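Local coordinates for protein collagen adhesin (Enterococcus faecalis, PDB 2OKM) that probably binds collagen as a cell-wall-anchored surface adhesin, this chain being the N2 region that forms its collagen-binding subdomain, at residues G46-N50 against Y106-T111. Residues are numbered along the deposited sequence; the frame is centred on the assembly and turned at random.
Sequences GQQLN and YTSTIT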
loop_
_atom_site.group_PDB
_atom_site.type_symbol
_atom_site.label_atom_id
_atom_site.label_comp_id
_atom_site.label_asym_id
_atom_site.label_seq_id
_atom_site.Cartn_x
_atom_site.Cartn_y
_atom_site.Cartn_z
ATOM N N GLY A 46 16.414 2.556 8.577
ATOM C CA GLY A 46 15.949 3.039 9.866
ATOM C C GLY A 46 14.580 2.560 10.298
ATOM O O GLY A 46 14.001 3.106 11.242
ATOM N N GLN A 47 14.077 1.524 9.629
ATOM C CA GLN A 47 12.751 0.992 9.915
ATOM C C GLN A 47 12.709 -0.525 9.847
ATOM O O GLN A 47 13.464 -1.149 9.102
ATOM C CB GLN A 47 11.746 1.521 8.889
ATOM C CG GLN A 47 11.751 3.023 8.691
ATOM C CD GLN A 47 10.964 3.437 7.462
ATOM O OE1 GLN A 47 9.738 3.331 7.432
ATOM N NE2 GLN A 47 11.671 3.900 6.434
ATOM N N GLN A 48 11.806 -1.105 10.626
ATOM C CA GLN A 48 11.592 -2.541 10.638
ATOM C C GLN A 48 10.104 -2.753 10.425
ATOM O O GLN A 48 9.284 -2.409 11.273
ATOM C CB GLN A 48 12.044 -3.157 11.961
ATOM C CG GLN A 48 13.550 -3.323 12.027
ATOM C CD GLN A 48 14.074 -4.273 10.956
ATOM O OE1 GLN A 48 15.216 -4.155 10.510
ATOM N NE2 GLN A 48 13.239 -5.225 10.547
ATOM N N LEU A 49 9.768 -3.306 9.268
ATOM C CA LEU A 49 8.383 -3.556 8.905
ATOM C C LEU A 49 7.645 -4.440 9.906
ATOM O O LEU A 49 8.147 -5.489 10.309
ATOM C CB LEU A 49 8.335 -4.202 7.521
ATOM C CG LEU A 49 6.963 -4.592 6.978
ATOM C CD1 LEU A 49 6.112 -3.342 6.781
ATOM C CD2 LEU A 49 7.138 -5.324 5.655
ATOM N N ASN A 50 6.454 -4.003 10.312
ATOM C CA ASN A 50 5.625 -4.767 11.240
ATOM C C ASN A 50 4.709 -5.614 10.350
ATOM O O ASN A 50 3.625 -5.181 9.960
ATOM C CB ASN A 50 4.808 -3.809 12.118
ATOM C CG ASN A 50 5.685 -2.923 12.997
ATOM O OD1 ASN A 50 5.267 -1.848 13.436
ATOM N ND2 ASN A 50 6.901 -3.380 13.269
ATOM N N TYR A 106 -0.248 0.100 7.349
ATOM C CA TYR A 106 0.706 -0.759 8.035
ATOM C C TYR A 106 1.730 0.134 8.700
ATOM O O TYR A 106 1.878 1.302 8.339
ATOM C CB TYR A 106 1.376 -1.751 7.070
ATOM C CG TYR A 106 2.307 -1.144 6.046
ATOM C CD1 TYR A 106 3.663 -0.948 6.327
ATOM C CD2 TYR A 106 1.835 -0.777 4.783
ATOM C CE1 TYR A 106 4.524 -0.407 5.374
ATOM C CE2 TYR A 106 2.686 -0.234 3.825
ATOM C CZ TYR A 106 4.027 -0.053 4.125
ATOM O OH TYR A 106 4.871 0.485 3.182
ATOM N N THR A 107 2.435 -0.410 9.684
ATOM C CA THR A 107 3.436 0.373 10.384
ATOM C C THR A 107 4.796 -0.279 10.333
ATOM O O THR A 107 4.934 -1.454 9.995
ATOM C CB THR A 107 3.083 0.546 11.872
ATOM O OG1 THR A 107 2.859 -0.742 12.460
ATOM C CG2 THR A 107 1.842 1.405 12.033
ATOM N N SER A 108 5.801 0.515 10.659
ATOM C CA SER A 108 7.161 0.031 10.736
ATOM C C SER A 108 7.697 0.609 12.022
ATOM O O SER A 108 7.327 1.714 12.416
ATOM C CB SER A 108 7.985 0.508 9.548
ATOM O OG SER A 108 7.576 -0.179 8.383
ATOM N N THR A 109 8.540 -0.160 12.694
ATOM C CA THR A 109 9.141 0.286 13.938
ATOM C C THR A 109 10.398 1.068 13.591
ATOM O O THR A 109 11.175 0.654 12.730
ATOM C CB THR A 109 9.521 -0.915 14.828
ATOM O OG1 THR A 109 8.333 -1.628 15.198
ATOM C CG2 THR A 109 10.243 -0.444 16.082
ATOM N N ILE A 110 10.583 2.205 14.252
ATOM C CA ILE A 110 11.753 3.037 14.021
ATOM C C ILE A 110 12.900 2.495 14.867
ATOM O O ILE A 110 12.765 2.339 16.078
ATOM C CB ILE A 110 11.471 4.498 14.416
ATOM C CG1 ILE A 110 10.343 5.058 13.544
ATOM C CG2 ILE A 110 12.737 5.328 14.269
ATOM C CD1 ILE A 110 9.870 6.446 13.946
ATOM N N THR A 111 14.021 2.198 14.218
ATOM C CA THR A 111 15.190 1.669 14.912
ATOM C C THR A 111 16.005 2.795 15.543
ATOM O O THR A 111 15.729 3.976 15.323
ATOM C CB THR A 111 16.111 0.908 13.939
ATOM O OG1 THR A 111 16.621 1.823 12.960
ATOM C CG2 THR A 111 15.346 -0.211 13.240
#
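An antiparallel edge pairing in one sheet of the two-sheet collagen-binding N2 region joins Q47-L49 to the C-terminal half of strand 101-110. Q48 and T109 form the hydrogen-bonded pair, Q48 N to T109 O and T109 N to Q48 O both at 2.8 Å, flanked by the non-hydrogen-bonded pairs Q47-I110 and L49-S108. Beyond the strand end, T111 N reaches G46 O at 3.1 Å, standing 53° out of the carbonyl plane. At the other end N50 N is bonded to T107 O, and the N50 amide lies across strand 101-110 and grips two threonines. Its OD1 accepts the T107 hydroxyl on a lone pair, OG1 to OD1 2.8 Å, a T107 chi1 of 54° setting OG1 between N and C and directing it at the amide. ND2 donates almost straight to T109 OG1 at 3.0 Å, within the amide plane. Both amide atoms being engaged, the flat group is fixed in its rotation.

Along its opposite edge from Q47-L49, strand 101-110 pairs with strand 19-26, and the side chains of Q47, L49, S108 and I110 share the face that turns to the second sheet. There Q47 runs extended past S108, its buried amide satisfied by W22 NE1 at OE1 and the E121 carbonyl at NE2, while S108 OG, 3.5 Å from L49 CA, is hydrogen-bonded to Q43 NE2. With chi1 at 178° the L49 branch extends away from its own backbone N, which brings CD1 obliquely to the Y106 ring, 3.5 Å from Y106 CD1, the two side chains crossing at about a right angle. T111, the N-cap of helix 112-115, turns its OG1 to G114 N, and its CG2 lies 3.8 Å from Q48 CG.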